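Long-range contacts in putative sugar ABC transport system, substrate-binding protein (Bordetella parapertussis, PDB 5IX8), which probably binds a sugar in the periplasm and delivers it to an ABC importer: residues Y77-P82 with K101-G106; V118-T123 with V255-L260. All blocks are in the same frame, centred on the assembly; numbering follows the deposited sequence.

Contact 1: residues Y77-P82 with K101-G106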
# COMPACT_ATOMS: atom_id res chain seq x y z
N TYR A 77 11.91 18.05 1.78
CA TYR A 77 10.77 17.21 2.13
C TYR A 77 11.28 15.86 2.58
O TYR A 77 12.19 15.29 1.97
CB TYR A 77 9.80 16.99 0.97
CG TYR A 77 9.21 18.27 0.48
CD1 TYR A 77 9.88 19.04 -0.45
CD2 TYR A 77 7.98 18.73 0.95
CE1 TYR A 77 9.36 20.24 -0.88
CE2 TYR A 77 7.45 19.94 0.51
CZ TYR A 77 8.15 20.68 -0.40
OH TYR A 77 7.65 21.89 -0.83
N ALA A 78 10.65 15.34 3.62
CA ALA A 78 10.78 13.94 3.99
C ALA A 78 9.57 13.21 3.45
O ALA A 78 8.46 13.73 3.54
CB ALA A 78 10.82 13.81 5.52
N VAL A 79 9.77 12.03 2.87
CA VAL A 79 8.68 11.20 2.36
C VAL A 79 8.62 9.96 3.24
O VAL A 79 9.64 9.28 3.40
CB VAL A 79 8.91 10.83 0.89
CG1 VAL A 79 7.78 9.91 0.37
CG2 VAL A 79 9.06 12.09 0.04
N LEU A 80 7.46 9.67 3.81
CA LEU A 80 7.33 8.71 4.90
C LEU A 80 6.24 7.69 4.59
O LEU A 80 5.09 8.06 4.37
CB LEU A 80 7.00 9.45 6.20
CG LEU A 80 6.61 8.55 7.38
CD1 LEU A 80 7.80 7.62 7.74
CD2 LEU A 80 6.14 9.44 8.56
N SER A 81 6.62 6.41 4.59
CA SER A 81 5.68 5.29 4.76
C SER A 81 5.99 4.67 6.11
O SER A 81 7.05 4.05 6.25
CB SER A 81 5.84 4.24 3.66
OG SER A 81 5.61 4.78 2.37
N PRO A 82 5.13 4.80 7.11
CA PRO A 82 5.55 4.51 8.49
C PRO A 82 5.44 3.04 8.87
O PRO A 82 4.58 2.30 8.38
CB PRO A 82 4.58 5.36 9.33
CG PRO A 82 3.30 5.30 8.51
CD PRO A 82 3.76 5.35 7.05
N LYS A 101 9.04 19.83 5.42
CA LYS A 101 7.68 19.30 5.36
C LYS A 101 7.74 17.80 5.11
O LYS A 101 8.70 17.29 4.52
CB LYS A 101 6.87 20.00 4.26
CG LYS A 101 6.69 21.45 4.58
CD LYS A 101 5.86 22.16 3.51
CE LYS A 101 5.69 23.63 3.89
NZ LYS A 101 4.55 24.21 3.14
N THR A 102 6.73 17.09 5.60
CA THR A 102 6.70 15.64 5.49
C THR A 102 5.52 15.24 4.61
O THR A 102 4.40 15.74 4.79
CB THR A 102 6.57 14.96 6.87
OG1 THR A 102 7.73 15.29 7.64
CG2 THR A 102 6.57 13.46 6.70
N ILE A 103 5.80 14.37 3.65
CA ILE A 103 4.80 13.87 2.71
C ILE A 103 4.51 12.42 3.07
O ILE A 103 5.43 11.61 3.19
CB ILE A 103 5.30 13.97 1.26
CG1 ILE A 103 5.60 15.45 0.92
CG2 ILE A 103 4.29 13.33 0.26
CD1 ILE A 103 6.44 15.63 -0.39
N SER A 104 3.23 12.10 3.20
CA SER A 104 2.79 10.73 3.47
C SER A 104 2.72 9.96 2.16
O SER A 104 2.12 10.44 1.19
CB SER A 104 1.41 10.77 4.13
OG SER A 104 0.74 9.51 4.13
N ALA A 105 3.34 8.76 2.11
CA ALA A 105 3.35 7.95 0.90
C ALA A 105 2.69 6.60 1.13
O ALA A 105 3.08 5.86 2.05
CB ALA A 105 4.78 7.75 0.41
N GLY A 106 1.70 6.25 0.28
CA GLY A 106 1.17 4.90 0.19
C GLY A 106 0.19 4.45 1.25
O GLY A 106 -0.80 3.78 0.93
O HOH W 1 2.34 7.92 5.41
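Ala78 and Leu80 each reach across to the neighbouring strand with both their N-H and C=O. Ala78 N binds Lys101 O at 2.9 Å and Ile103 N binds Ala78 O at 2.7 Å; Leu80 N then donates to Ile103 O, and Leu80 O receives Ala105 N. Beyond the ladder, Ser81 OG donates to Ala105 O at 2.8 Å, arriving above the carbonyl plane (44° out of it). On one face of the pair, the Tyr77 ring meets Ile103 CD1 through CD2 (3.7 Å) and runs side by side with the Lys101 chain, while Val79 CG1, set anti to the backbone N (chi1 178°), touches Ala105 CB at 3.7 Å. The strands are parallel and successive, the two strands of a right-handed beta-alpha-beta crossover through helix 89-97 in the Rossmann-like sheet of a periplasmic binding protein lobe. Water 1 gives Leu80 O a second donor and accepts at 2.6 Å from Ser104 OG, itself hydrogen-bonded to Tyr286 OH. Farther out, Glu268 holds both polar ends, Tyr77 OH by a hydrogen bond and Lys101 NZ by a salt bridge, and Ile261 of helix 254-270 covers Val79, Ile103 and Ala105.

Contact 2: residues V118-T123 with V255-L260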
# COMPACT_ATOMS: atom_id res chain seq x y z
N VAL A 118 -0.00 11.06 -0.70
CA VAL A 118 -0.42 10.42 -1.94
C VAL A 118 -0.55 8.96 -1.60
O VAL A 118 0.44 8.32 -1.23
CB VAL A 118 0.59 10.61 -3.09
CG1 VAL A 118 0.12 9.83 -4.30
CG2 VAL A 118 0.78 12.10 -3.45
N LEU A 119 -1.77 8.43 -1.68
CA LEU A 119 -1.96 7.03 -1.28
C LEU A 119 -3.18 6.48 -2.00
O LEU A 119 -3.38 6.80 -3.18
CB LEU A 119 -2.04 6.91 0.25
CG LEU A 119 -3.08 7.72 1.06
CD1 LEU A 119 -3.32 6.99 2.39
CD2 LEU A 119 -2.63 9.14 1.37
N GLN A 120 -3.91 5.57 -1.36
CA GLN A 120 -5.19 5.08 -1.87
C GLN A 120 -6.14 4.93 -0.69
O GLN A 120 -5.73 4.99 0.47
CB GLN A 120 -5.08 3.74 -2.60
CG GLN A 120 -4.51 3.81 -4.00
CD GLN A 120 -4.54 2.46 -4.70
OE1 GLN A 120 -4.14 1.46 -4.14
NE2 GLN A 120 -5.03 2.43 -5.92
N ASP A 121 -7.41 4.71 -1.01
CA ASP A 121 -8.46 4.59 -0.00
C ASP A 121 -8.50 3.14 0.47
O ASP A 121 -9.03 2.27 -0.22
CB ASP A 121 -9.80 5.01 -0.62
CG ASP A 121 -10.92 5.05 0.37
OD1 ASP A 121 -10.89 4.31 1.38
OD2 ASP A 121 -11.87 5.84 0.13
N ASP A 122 -7.95 2.87 1.66
CA ASP A 122 -7.85 1.50 2.14
C ASP A 122 -9.22 0.86 2.39
O ASP A 122 -9.41 -0.32 2.08
CB ASP A 122 -6.97 1.45 3.38
CG ASP A 122 -5.50 1.66 3.03
OD1 ASP A 122 -4.87 0.77 2.38
OD2 ASP A 122 -4.98 2.75 3.34
N THR A 123 -10.20 1.63 2.88
CA THR A 123 -11.53 1.05 3.01
C THR A 123 -12.07 0.58 1.66
O THR A 123 -12.71 -0.49 1.56
CB THR A 123 -12.49 2.06 3.64
OG1 THR A 123 -11.95 2.48 4.89
CG2 THR A 123 -13.85 1.40 3.85
N VAL A 255 4.20 2.80 -8.19
CA VAL A 255 5.05 3.58 -9.08
C VAL A 255 4.40 4.92 -9.37
O VAL A 255 5.04 5.96 -9.24
CB VAL A 255 5.34 2.81 -10.39
CG1 VAL A 255 6.05 3.73 -11.39
CG2 VAL A 255 6.19 1.57 -10.11
N ILE A 256 3.11 4.92 -9.71
CA ILE A 256 2.49 6.22 -10.01
C ILE A 256 2.40 7.07 -8.73
O ILE A 256 2.53 8.31 -8.80
CB ILE A 256 1.13 6.07 -10.73
CG1 ILE A 256 0.74 7.44 -11.33
CG2 ILE A 256 0.03 5.56 -9.81
CD1 ILE A 256 -0.44 7.42 -12.26
N MSE A 257 2.25 6.45 -7.56
CA MSE A 257 2.20 7.24 -6.32
C MSE A 257 3.51 7.97 -6.13
O MSE A 257 3.51 9.15 -5.76
CB MSE A 257 1.93 6.37 -5.10
CG MSE A 257 0.57 5.72 -5.09
SE MSE A 257 0.39 4.54 -3.51
CE MSE A 257 -0.98 3.41 -4.23
N GLY A 258 4.62 7.28 -6.40
CA GLY A 258 5.93 7.91 -6.28
C GLY A 258 6.11 9.06 -7.25
O GLY A 258 6.63 10.11 -6.89
N ARG A 259 5.70 8.87 -8.51
CA ARG A 259 5.79 9.96 -9.49
C ARG A 259 4.96 11.14 -9.05
O ARG A 259 5.38 12.30 -9.19
CB ARG A 259 5.33 9.49 -10.86
CG ARG A 259 6.10 8.31 -11.42
CD ARG A 259 5.77 8.17 -12.92
NE ARG A 259 6.44 7.01 -13.49
CZ ARG A 259 7.74 6.97 -13.77
NH1 ARG A 259 8.51 8.05 -13.60
NH2 ARG A 259 8.25 5.84 -14.25
N LEU A 260 3.75 10.87 -8.57
CA LEU A 260 2.90 11.96 -8.12
C LEU A 260 3.50 12.69 -6.93
O LEU A 260 3.39 13.90 -6.85
CB LEU A 260 1.51 11.43 -7.77
CG LEU A 260 0.71 10.92 -8.96
CD1 LEU A 260 -0.52 10.14 -8.48
CD2 LEU A 260 0.31 12.06 -9.91
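Met257, a selenomethionine, makes most of the contact from the helix side, reaching from helix 254-270 to the end of strand 116-119 and the chain that follows it. Its backbone and CB meet Val118: the valine CG1 methyl lies 3.8 Å from Met257 O and 4.0 Å from Met257 CB. Val118 CG1 is anti to its own N (chi1 176°), which aims that branch at the helix backbone. Farther along the Met257 chain, SE passes 4.1 Å from Leu119 CA, and the CE methyl ends against Gln120, in the conformer modelled here 3.6 Å from CG and 3.7 Å from OE1. Extended beyond CG (chi2 177°), the chain reaches from Val118 past Leu119 to Gln120, whose side chain it crosses at about a right angle. One helical turn on, Leu260 adds its CB to the same Val118 CG1 at 4.1 Å, and its side chain also touches Phe289 of strand 288-290. The helix thus packs over the C-terminal end of the strand next to the edge strand 288-290, where the chain leaves one lobe and heads for helix 122-135 of the other. In the same conformer Gln120 NE2 bonds Val291 O, on a second chain connection between the lobes. The segments meet through van der Waals packing, with no hydrogen bond across, while the glutamine amide finds a polar partner outside the pair.

Both contacts are buried, contact 2 nearer the centre of the chain. Contact 1 lies within the sheet of one lobe and is a ladder of backbone hydrogen bonds; contact 2 sits at the end of that sheet, where the chain crosses to the other lobe, and joins it to a helix by van der Waals packing without a hydrogen bond. Strands 101-105 and 116-119 are neighbours, so the two meet directly: Ser104 O with Val118 N and Gly106 N with Val118 O are probable hydrogen bonds, both 2.9 Å. Gly106 CA also packs against the selenium of Met257. Helix 254-270 lies against both contacts.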